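Local coordinates for protein FAD-binding oxidoreductase (Gulosibacter chungangensis, PDB 7PBG) that oxidises 4-ethylphenol and related 4-alkylphenols with a covalently bound FAD, dehydrogenating the alkyl side chain to give products such as 4-vinylphenol, at residues P150-W155 / H372-G377; K145-P150 / Q234-P239; I277-T282 / I319-C324. All blocks are in the same frame, centred on the assembly; numbering follows the deposited sequence.

Contact 1 (P150-W155 / H372-G377); sequences PAELDW and HELNTG. With FAD (flavin-adenine dinucleotide), chain C.
Leu374 reaches from the last turns of helix 363-375 to the backbone of the loop that carries Pro150, Ala151 and Glu152. Its two methyls divide the work: CD2 lies 3.7 Å from Ala151 O, and CD1 lies 4.0 Å from both CA and CG of Glu152. CG stands beside the backbone N with the chain extended beyond it (chi1 -64°, chi2 -179°), which carries the fork out to the loop; a branched apolar end suits a place where two successive residues of one loop are met. The Pro150 ring packs beside it, its CD 3.9 Å from Gly377 CA. No direct hydrogen bond joins the segments, but water 1 donates to Pro150 O and to Leu374 O, bridging two buried carbonyls.

On the other side of the loop lies the flavin. Ala151 CB approaches FAD N3 at 3.6 Å, where a small side chain suits the close approach, and Glu152 N gives FAD O4 a weak bond. Glu152 CG is also close to O4, while the carboxylate turns away from the flavin, to a hydrogen bond with Ser383 OG and a salt bridge with Arg371, on the same helix as Leu374. The helix thus supports the loop by apolar and charged contacts. It ends in a Schellman motif: Gly377, with positive phi, is the C-prime residue, the next backbone N reaches Glu373 O, and Gly377 N reaches Leu374 O at 3.2 Å. Here the C-terminal FAD-linked oxidase region packs behind a PCMH-type flavin-binding loop that follows the isoalloxazine from the pyrimidine (Ala151) past N5 (Glu152) to the dimethylbenzene ring (Leu153).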
loop_
_atom_site.group_PDB
_atom_site.type_symbol
_atom_site.label_atom_id
_atom_site.label_comp_id
_atom_site.label_asym_id
_atom_site.label_seq_id
_atom_site.Cartn_x
_atom_site.Cartn_y
_atom_site.Cartn_z
ATOM N N PRO A 150 -11.795 14.262 -1.774
ATOM C CA PRO A 150 -11.292 15.140 -2.822
ATOM C C PRO A 150 -9.960 15.804 -2.450
ATOM O O PRO A 150 -9.685 16.201 -1.322
ATOM C CB PRO A 150 -12.387 16.204 -2.980
ATOM C CG PRO A 150 -13.059 16.266 -1.599
ATOM C CD PRO A 150 -12.904 14.881 -0.996
ATOM N N ALA A 151 -9.137 16.032 -3.472
ATOM C CA ALA A 151 -8.074 17.051 -3.437
ATOM C C ALA A 151 -8.732 18.438 -3.405
ATOM O O ALA A 151 -10.015 18.556 -3.355
ATOM C CB ALA A 151 -7.196 16.856 -4.664
ATOM N N GLU A 152 -7.921 19.491 -3.431
ATOM C CA GLU A 152 -8.370 20.879 -3.186
ATOM C C GLU A 152 -9.253 21.365 -4.327
ATOM O O GLU A 152 -10.151 22.174 -4.046
ATOM C CB GLU A 152 -7.184 21.809 -2.949
ATOM C CG GLU A 152 -6.671 21.670 -1.533
ATOM C CD GLU A 152 -5.987 22.848 -0.870
ATOM O OE1 GLU A 152 -6.148 24.013 -1.322
ATOM O OE2 GLU A 152 -5.356 22.600 0.153
ATOM N N LEU A 153 -9.059 20.869 -5.544
ATOM C CA LEU A 153 -9.832 21.401 -6.691
ATOM C C LEU A 153 -10.776 20.328 -7.244
ATOM O O LEU A 153 -10.325 19.225 -7.560
ATOM C CB LEU A 153 -8.818 21.904 -7.722
ATOM C CG LEU A 153 -7.931 23.031 -7.213
ATOM C CD1 LEU A 153 -6.800 23.320 -8.215
ATOM C CD2 LEU A 153 -8.745 24.269 -6.967
ATOM N N ASP A 154 -12.052 20.656 -7.449
ATOM C CA ASP A 154 -13.073 19.619 -7.730
ATOM C C ASP A 154 -13.007 19.084 -9.161
ATOM O O ASP A 154 -13.679 18.078 -9.450
ATOM C CB ASP A 154 -14.484 20.075 -7.385
ATOM C CG ASP A 154 -15.070 21.170 -8.255
ATOM O OD1 ASP A 154 -14.745 21.229 -9.435
ATOM O OD2 ASP A 154 -15.993 21.809 -7.776
ATOM N N TRP A 155 -12.201 19.694 -10.026
ATOM C CA TRP A 155 -11.957 19.238 -11.412
ATOM C C TRP A 155 -10.854 18.179 -11.464
ATOM O O TRP A 155 -10.616 17.655 -12.587
ATOM C CB TRP A 155 -11.573 20.430 -12.315
ATOM C CG TRP A 155 -10.391 21.254 -11.909
ATOM C CD1 TRP A 155 -9.094 20.855 -11.671
ATOM C CD2 TRP A 155 -10.378 22.697 -11.779
ATOM N NE1 TRP A 155 -8.290 21.934 -11.437
ATOM C CE2 TRP A 155 -9.058 23.071 -11.436
ATOM C CE3 TRP A 155 -11.353 23.695 -11.884
ATOM C CZ2 TRP A 155 -8.685 24.401 -11.235
ATOM C CZ3 TRP A 155 -10.991 25.010 -11.649
ATOM C CH2 TRP A 155 -9.673 25.357 -11.364
ATOM N N HIS A 372 -13.902 22.538 5.841
ATOM C CA HIS A 372 -14.945 21.648 6.358
ATOM C C HIS A 372 -15.532 20.855 5.190
ATOM O O HIS A 372 -15.795 19.666 5.343
ATOM C CB HIS A 372 -15.980 22.471 7.090
ATOM C CG HIS A 372 -17.123 21.648 7.572
ATOM N ND1 HIS A 372 -16.960 20.695 8.520
ATOM C CD2 HIS A 372 -18.434 21.666 7.239
ATOM C CE1 HIS A 372 -18.133 20.158 8.786
ATOM N NE2 HIS A 372 -19.065 20.735 8.005
ATOM N N GLU A 373 -15.780 21.512 4.065
ATOM C CA GLU A 373 -16.308 20.838 2.871
ATOM C C GLU A 373 -15.329 19.739 2.433
ATOM O O GLU A 373 -15.748 18.538 2.339
ATOM C CB GLU A 373 -16.598 21.853 1.786
ATOM C CG GLU A 373 -17.937 22.519 1.955
ATOM C CD GLU A 373 -18.266 23.514 0.866
ATOM O OE1 GLU A 373 -17.363 23.824 0.040
ATOM O OE2 GLU A 373 -19.400 24.058 0.903
ATOM N N LEU A 374 -14.065 20.104 2.209
ATOM C CA LEU A 374 -13.104 19.092 1.695
ATOM C C LEU A 374 -13.033 17.934 2.687
ATOM O O LEU A 374 -12.947 16.778 2.245
ATOM C CB LEU A 374 -11.715 19.696 1.490
ATOM C CG LEU A 374 -11.642 20.785 0.433
ATOM C CD1 LEU A 374 -10.244 21.287 0.303
ATOM C CD2 LEU A 374 -12.157 20.337 -0.932
ATOM N N ASN A 375 -12.993 18.244 3.977
ATOM C CA ASN A 375 -12.742 17.238 5.044
ATOM C C ASN A 375 -13.968 16.349 5.243
ATOM O O ASN A 375 -13.834 15.312 5.912
ATOM C CB ASN A 375 -12.331 17.833 6.392
ATOM C CG ASN A 375 -11.063 18.620 6.268
ATOM O OD1 ASN A 375 -10.449 18.644 5.181
ATOM N ND2 ASN A 375 -10.669 19.225 7.375
ATOM N N THR A 376 -15.124 16.780 4.742
ATOM C CA THR A 376 -16.367 15.986 4.860
ATOM C C THR A 376 -16.767 15.383 3.512
ATOM O O THR A 376 -17.894 14.907 3.395
ATOM C CB THR A 376 -17.509 16.793 5.485
ATOM O OG1 THR A 376 -17.830 17.935 4.691
ATOM C CG2 THR A 376 -17.216 17.194 6.914
ATOM N N GLY A 377 -15.887 15.449 2.514
ATOM C CA GLY A 377 -16.088 14.777 1.240
ATOM C C GLY A 377 -16.863 15.613 0.239
ATOM O O GLY A 377 -17.277 15.047 -0.771
HETATM P PA FAD C . -3.965 14.064 -14.577
HETATM O O1A FAD C . -3.316 15.316 -15.073
HETATM O O2A FAD C . -5.032 13.419 -15.428
HETATM O O5B FAD C . -2.838 13.000 -14.335
HETATM C C5B FAD C . -1.620 13.331 -13.684
HETATM C C4B FAD C . -0.555 12.393 -14.199
HETATM O O4B FAD C . -0.860 11.017 -13.827
HETATM C C3B FAD C . -0.389 12.336 -15.726
HETATM O O3B FAD C . 0.422 13.406 -16.201
HETATM C C2B FAD C . 0.170 10.921 -15.943
HETATM O O2B FAD C . 1.563 10.925 -15.689
HETATM C C1B FAD C . -0.606 10.125 -14.899
HETATM N N9A FAD C . -1.864 9.597 -15.358
HETATM C C8A FAD C . -3.089 10.142 -15.134
HETATM N N7A FAD C . -4.046 9.429 -15.651
HETATM C C5A FAD C . -3.416 8.395 -16.302
HETATM C C6A FAD C . -3.907 7.284 -16.994
HETATM N N6A FAD C . -5.210 7.089 -17.236
HETATM N N1A FAD C . -2.995 6.426 -17.504
HETATM C C2A FAD C . -1.678 6.643 -17.252
HETATM N N3A FAD C . -1.108 7.636 -16.581
HETATM C C4A FAD C . -2.049 8.489 -16.128
HETATM N N1 FAD C . -2.809 17.797 -5.604
HETATM C C2 FAD C . -3.126 16.958 -4.634
HETATM O O2 FAD C . -2.897 15.726 -4.744
HETATM N N3 FAD C . -3.783 17.371 -3.533
HETATM C C4 FAD C . -4.082 18.683 -3.303
HETATM O O4 FAD C . -4.755 18.997 -2.302
HETATM C C4X FAD C . -3.727 19.606 -4.269
HETATM N N5 FAD C . -3.999 20.863 -4.039
HETATM C C5X FAD C . -3.646 21.755 -5.022
HETATM C C6 FAD C . -3.949 23.107 -4.811
HETATM C C7 FAD C . -3.685 24.070 -5.767
HETATM C C7M FAD C . -4.048 25.515 -5.497
HETATM C C8 FAD C . -3.103 23.663 -6.987
HETATM C C8M FAD C . -2.796 24.670 -8.053
HETATM C C9 FAD C . -2.768 22.340 -7.192
HETATM C C9A FAD C . -3.041 21.348 -6.232
HETATM N N10 FAD C . -2.771 19.997 -6.431
HETATM C C10 FAD C . -3.120 19.076 -5.455
HETATM C "C1'" FAD C . -2.215 19.485 -7.711
HETATM C "C2'" FAD C . -3.293 19.108 -8.738
HETATM O "O2'" FAD C . -4.355 20.121 -8.787
HETATM C "C3'" FAD C . -4.015 17.770 -8.474
HETATM O "O3'" FAD C . -3.087 16.786 -8.087
HETATM C "C4'" FAD C . -4.847 17.224 -9.642
HETATM O "O4'" FAD C . -5.867 16.342 -9.149
HETATM C "C5'" FAD C . -3.978 16.505 -10.639
HETATM O "O5'" FAD C . -4.499 16.608 -11.971
HETATM P P FAD C . -5.484 15.504 -12.570
HETATM O O1P FAD C . -6.220 16.113 -13.725
HETATM O O2P FAD C . -6.280 14.979 -11.418
HETATM O O3P FAD C . -4.508 14.349 -13.093
HETATM O O HOH W 1 -10.456 15.590 1.162
#

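Contact 2 (K145-P150 / Q234-P239); sequences KLMIDP and QLMPTP
Met147 and Met236 lie opposite each other where the short, weakly bonded strand 146-147 runs antiparallel to the end of strand 226-237, in the branched antiparallel sheet of the FAD-binding domain. The pairing is brief: Met147 N donates to Met236 O at 2.9 Å, nearly along the C=O axis, and Thr238 N donates to Lys145 O at 3.0 Å from above the carbonyl plane. Between these bonds Leu146 pairs with Pro237, whose ring nitrogen has no hydrogen to give, so a non-hydrogen-bonded position suits it.

Packing is tight on two fronts. Leu235 lays CB only 3.4 Å from Met147 O, and its CD1 meets Leu146 CD1 at 4.0 Å, the two side chains crossing at about a right angle; Leu146 and Ile148 continue this apolar layer onto helix 132-142. On the other front Met147 runs across Thr238 and Pro239. Its chain bends at the last torsion (chi3 56°), turning CE aside while SD rests 3.6 Å from Pro239 CD, a fit that an unbranched, flexible thioether makes easily. With an alanine in place of Met147, a gap would probably open beside Pro239 CD and Thr238, and Met236 would be left without its thioether neighbour.

The loose side is the Lys145 side chain: its carbonyl is firmly bonded, but the exposed chain leads away and NZ bonds Gly143 O. Pro237 and Thr238 are partly exposed, and Pro237 packs on Gly268 of the second subunit. Within the methionine pair, water 2 bridges the other two backbone atoms, donating to Met147 O at 2.7 Å and accepting from Met236 N at 2.9 Å.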
loop_
_atom_site.group_PDB
_atom_site.type_symbol
_atom_site.label_atom_id
_atom_site.label_comp_id
_atom_site.label_asym_id
_atom_site.label_seq_id
_atom_site.Cartn_x
_atom_site.Cartn_y
_atom_site.Cartn_z
ATOM N N LYS A 145 -24.478 5.775 1.433
ATOM C CA LYS A 145 -23.915 6.499 2.600
ATOM C C LYS A 145 -22.386 6.350 2.613
ATOM O O LYS A 145 -21.803 5.762 3.537
ATOM C CB LYS A 145 -24.557 6.015 3.903
ATOM C CG LYS A 145 -26.082 6.114 3.909
ATOM C CD LYS A 145 -26.612 7.463 3.511
ATOM C CE LYS A 145 -28.104 7.621 3.748
ATOM N NZ LYS A 145 -28.869 7.732 2.476
ATOM N N LEU A 146 -21.774 6.945 1.604
ATOM C CA LEU A 146 -20.321 6.912 1.354
ATOM C C LEU A 146 -19.854 8.334 1.095
ATOM O O LEU A 146 -20.623 9.147 0.556
ATOM C CB LEU A 146 -20.034 6.057 0.120
ATOM C CG LEU A 146 -20.455 4.584 0.157
ATOM C CD1 LEU A 146 -20.081 3.993 -1.173
ATOM C CD2 LEU A 146 -19.819 3.832 1.295
ATOM N N MET A 147 -18.608 8.596 1.441
ATOM C CA MET A 147 -17.924 9.874 1.233
ATOM C C MET A 147 -16.803 9.655 0.237
ATOM O O MET A 147 -16.130 8.589 0.251
ATOM C CB MET A 147 -17.291 10.353 2.546
ATOM C CG MET A 147 -18.282 10.852 3.539
ATOM S SD MET A 147 -17.411 11.048 5.109
ATOM C CE MET A 147 -16.089 12.159 4.621
ATOM N N ILE A 148 -16.556 10.658 -0.560
ATOM C CA ILE A 148 -15.307 10.684 -1.350
ATOM C C ILE A 148 -14.231 11.465 -0.575
ATOM O O ILE A 148 -14.498 12.067 0.468
ATOM C CB ILE A 148 -15.531 11.251 -2.739
ATOM C CG1 ILE A 148 -15.823 12.750 -2.704
ATOM C CG2 ILE A 148 -16.646 10.501 -3.457
ATOM C CD1 ILE A 148 -15.468 13.442 -3.997
ATOM N N ASP A 149 -13.026 11.447 -1.119
ATOM C CA ASP A 149 -11.849 12.131 -0.534
ATOM C C ASP A 149 -11.275 13.025 -1.623
ATOM O O ASP A 149 -10.436 12.578 -2.441
ATOM C CB ASP A 149 -10.772 11.182 -0.005
ATOM C CG ASP A 149 -9.682 11.931 0.727
ATOM O OD1 ASP A 149 -9.740 11.975 1.961
ATOM O OD2 ASP A 149 -8.798 12.467 0.042
ATOM N N PRO A 150 -11.795 14.262 -1.774
ATOM C CA PRO A 150 -11.292 15.140 -2.822
ATOM C C PRO A 150 -9.960 15.804 -2.450
ATOM O O PRO A 150 -9.685 16.201 -1.322
ATOM C CB PRO A 150 -12.387 16.204 -2.980
ATOM C CG PRO A 150 -13.059 16.266 -1.599
ATOM C CD PRO A 150 -12.904 14.881 -0.996
ATOM N N GLN A 234 -11.782 2.783 -3.119
ATOM C CA GLN A 234 -12.562 2.468 -1.878
ATOM C C GLN A 234 -12.960 3.791 -1.197
ATOM O O GLN A 234 -12.187 4.756 -1.268
ATOM C CB GLN A 234 -11.714 1.538 -1.020
ATOM C CG GLN A 234 -11.460 0.239 -1.737
ATOM C CD GLN A 234 -10.542 -0.697 -1.022
ATOM O OE1 GLN A 234 -9.852 -0.314 -0.079
ATOM N NE2 GLN A 234 -10.577 -1.933 -1.465
ATOM N N LEU A 235 -14.161 3.852 -0.624
ATOM C CA LEU A 235 -14.786 5.084 -0.143
ATOM C C LEU A 235 -15.151 4.923 1.317
ATOM O O LEU A 235 -15.727 3.919 1.695
ATOM C CB LEU A 235 -16.069 5.401 -0.951
ATOM C CG LEU A 235 -15.907 5.596 -2.451
ATOM C CD1 LEU A 235 -17.252 6.014 -3.102
ATOM C CD2 LEU A 235 -14.824 6.628 -2.742
ATOM N N MET A 236 -14.835 5.937 2.076
ATOM C CA MET A 236 -15.109 5.909 3.523
ATOM C C MET A 236 -16.603 5.834 3.714
ATOM O O MET A 236 -17.380 6.660 3.191
ATOM C CB MET A 236 -14.514 7.136 4.224
ATOM C CG MET A 236 -14.676 7.091 5.722
ATOM S SD MET A 236 -13.690 8.444 6.416
ATOM C CE MET A 236 -14.693 8.939 7.814
ATOM N N PRO A 237 -17.103 4.899 4.553
ATOM C CA PRO A 237 -18.493 4.986 4.979
ATOM C C PRO A 237 -18.762 6.289 5.744
ATOM O O PRO A 237 -17.953 6.695 6.555
ATOM C CB PRO A 237 -18.627 3.760 5.914
ATOM C CG PRO A 237 -17.578 2.809 5.432
ATOM C CD PRO A 237 -16.422 3.714 5.080
ATOM N N THR A 238 -19.882 6.927 5.454
ATOM C CA THR A 238 -20.272 8.186 6.089
ATOM C C THR A 238 -20.508 7.936 7.574
ATOM O O THR A 238 -21.334 7.118 7.944
ATOM C CB THR A 238 -21.530 8.768 5.409
ATOM O OG1 THR A 238 -21.295 8.925 4.008
ATOM C CG2 THR A 238 -21.953 10.080 6.021
ATOM N N PRO A 239 -19.809 8.684 8.453
ATOM C CA PRO A 239 -19.965 8.560 9.900
ATOM C C PRO A 239 -21.209 9.302 10.360
ATOM O O PRO A 239 -21.818 10.028 9.613
ATOM C CB PRO A 239 -18.696 9.191 10.483
ATOM C CG PRO A 239 -18.291 10.209 9.434
ATOM C CD PRO A 239 -18.805 9.698 8.096
HETATM O O HOH W 2 -13.565 8.315 0.882
#

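Contact 3 (I277-T282 / I319-C324); sequences IVRNVT and IVYGTC
Ile277 and Tyr321 form the first of two hydrogen-bonded pairs between antiparallel strands, each N donating to the other's O at 3.1 Å. Arg279 and Ile319 make the second pair, with both bonds at 2.9 Å. Between them Val278 and Val320, compact beta-branched residues, lie side by side with CG2 atoms 4.0 Å apart.

Arg279 leaves the strand with CG between its backbone N and carbonyl carbon (chi1 51°), which directs the chain toward the tyrosine. From CB, CG comes 3.9 Å from Ile319 O; CD then meets the edge of the Tyr321 ring at CE2, 4.1 Å away. Beyond the aliphatic part, NE bonds Gln430 OE1, NH1 forms a salt bridge with Asp284, NH2 has a long, weak ion pair with Glu152, and the guanidinium makes a cation-pi contact with Phe283. Asp284 also takes the Tyr321 hydroxyl, so one carboxylate joins both tips. Arginine suits a buried place where its long chain packs and its end finds several acceptors.

The strands are central in the eight-stranded antiparallel sheet, flanked by 241-249 and 426-433; the valines face helix 255-266, while Ile277 and Tyr321 pack against helix 363-375.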
loop_
_atom_site.group_PDB
_atom_site.type_symbol
_atom_site.label_atom_id
_atom_site.label_comp_id
_atom_site.label_asym_id
_atom_site.label_seq_id
_atom_site.Cartn_x
_atom_site.Cartn_y
_atom_site.Cartn_z
ATOM N N ILE A 277 -4.017 20.189 8.353
ATOM C CA ILE A 277 -3.102 21.084 7.603
ATOM C C ILE A 277 -2.668 22.224 8.530
ATOM O O ILE A 277 -3.410 22.638 9.416
ATOM C CB ILE A 277 -3.748 21.587 6.299
ATOM C CG1 ILE A 277 -5.018 22.382 6.549
ATOM C CG2 ILE A 277 -4.021 20.409 5.367
ATOM C CD1 ILE A 277 -5.574 23.102 5.318
ATOM N N VAL A 278 -1.515 22.764 8.245
ATOM C CA VAL A 278 -0.980 23.931 8.989
ATOM C C VAL A 278 -0.568 24.927 7.925
ATOM O O VAL A 278 0.464 24.663 7.243
ATOM C CB VAL A 278 0.196 23.569 9.915
ATOM C CG1 VAL A 278 0.542 24.777 10.773
ATOM C CG2 VAL A 278 -0.105 22.349 10.776
ATOM N N ARG A 279 -1.386 25.943 7.667
ATOM C CA ARG A 279 -1.009 26.883 6.583
ATOM C C ARG A 279 -0.613 28.232 7.150
ATOM O O ARG A 279 -1.077 28.655 8.235
ATOM C CB ARG A 279 -2.099 27.036 5.532
ATOM C CG ARG A 279 -3.469 27.338 6.048
ATOM C CD ARG A 279 -4.334 27.557 4.803
ATOM N NE ARG A 279 -4.346 26.551 3.738
ATOM C CZ ARG A 279 -5.191 26.605 2.686
ATOM N NH1 ARG A 279 -6.031 27.628 2.542
ATOM N NH2 ARG A 279 -5.168 25.663 1.757
ATOM N N ASN A 280 0.174 28.937 6.357
ATOM C CA ASN A 280 0.539 30.322 6.711
ATOM C C ASN A 280 -0.586 31.269 6.302
ATOM O O ASN A 280 -1.450 30.916 5.481
ATOM C CB ASN A 280 1.896 30.712 6.170
ATOM C CG ASN A 280 2.012 30.871 4.674
ATOM O OD1 ASN A 280 1.181 30.404 3.899
ATOM N ND2 ASN A 280 3.097 31.505 4.270
ATOM N N VAL A 281 -0.527 32.485 6.843
ATOM C CA VAL A 281 -1.604 33.487 6.578
ATOM C C VAL A 281 -1.663 33.784 5.084
ATOM O O VAL A 281 -2.803 33.959 4.518
ATOM C CB VAL A 281 -1.443 34.753 7.432
ATOM C CG1 VAL A 281 -0.188 35.527 7.147
ATOM C CG2 VAL A 281 -2.668 35.640 7.264
ATOM N N THR A 282 -0.547 33.792 4.385
ATOM C CA THR A 282 -0.598 34.150 2.954
ATOM C C THR A 282 -1.474 33.154 2.186
ATOM O O THR A 282 -2.232 33.591 1.263
ATOM C CB THR A 282 0.808 34.201 2.358
ATOM O OG1 THR A 282 1.574 35.041 3.219
ATOM C CG2 THR A 282 0.807 34.785 0.964
ATOM N N ILE A 319 -2.515 28.772 10.705
ATOM C CA ILE A 319 -3.855 28.238 10.973
ATOM C C ILE A 319 -3.770 26.722 10.822
ATOM O O ILE A 319 -3.278 26.216 9.784
ATOM C CB ILE A 319 -4.886 28.852 10.005
ATOM C CG1 ILE A 319 -4.762 30.369 9.862
ATOM C CG2 ILE A 319 -6.269 28.405 10.402
ATOM C CD1 ILE A 319 -3.877 30.834 8.751
ATOM N N VAL A 320 -4.272 26.025 11.817
ATOM C CA VAL A 320 -4.528 24.563 11.769
ATOM C C VAL A 320 -5.992 24.367 11.410
ATOM O O VAL A 320 -6.823 24.945 12.067
ATOM C CB VAL A 320 -4.162 23.859 13.074
ATOM C CG1 VAL A 320 -4.579 22.399 13.077
ATOM C CG2 VAL A 320 -2.669 24.035 13.356
ATOM N N TYR A 321 -6.242 23.562 10.389
ATOM C CA TYR A 321 -7.591 23.069 10.086
ATOM C C TYR A 321 -7.617 21.551 10.239
ATOM O O TYR A 321 -6.737 20.866 9.705
ATOM C CB TYR A 321 -7.989 23.440 8.661
ATOM C CG TYR A 321 -8.148 24.918 8.437
ATOM C CD1 TYR A 321 -9.291 25.586 8.867
ATOM C CD2 TYR A 321 -7.174 25.651 7.784
ATOM C CE1 TYR A 321 -9.452 26.939 8.641
ATOM C CE2 TYR A 321 -7.299 27.010 7.614
ATOM C CZ TYR A 321 -8.456 27.653 8.003
ATOM O OH TYR A 321 -8.548 28.989 7.775
ATOM N N GLY A 322 -8.641 21.050 10.911
ATOM C CA GLY A 322 -8.911 19.627 11.081
ATOM C C GLY A 322 -10.402 19.328 11.173
ATOM O O GLY A 322 -11.229 20.255 11.221
ATOM N N THR A 323 -10.703 18.043 11.270
ATOM C CA THR A 323 -12.080 17.515 11.380
ATOM C C THR A 323 -12.085 16.243 12.223
ATOM O O THR A 323 -11.147 15.436 12.189
ATOM C CB THR A 323 -12.692 17.307 9.992
ATOM O OG1 THR A 323 -12.603 18.511 9.244
ATOM C CG2 THR A 323 -14.126 16.815 10.081
ATOM N N CYS A 324 -13.106 16.123 13.055
ATOM C CA CYS A 324 -13.413 14.935 13.860
ATOM C C CYS A 324 -14.655 14.261 13.268
ATOM O O CYS A 324 -15.590 14.945 12.705
ATOM C CB CYS A 324 -13.627 15.345 15.305
ATOM S SG CYS A 324 -12.056 15.756 16.109
#

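How the contacts relate
Along the chain contact 2 closes before contact 3 opens, contact 3 is nested inside the loop closed by contact 1, and contacts 1 and 2 interleave and share Pro150. The centres of contacts 1 and 2 are about 12 Å apart, those of 1 and 3 about 14 Å, and those of 2 and 3 about 22 Å. Contact 1 therefore stands between: Met147 CE packs on Thr376 at the end of helix 363-375, and Asn375 ND2 probably bonds Thr323 OG1 in the eight-stranded sheet. The cofactor loop is thus held between the sheet of the FAD-binding domain and the larger sheet, with helix 363-375 packed beside it.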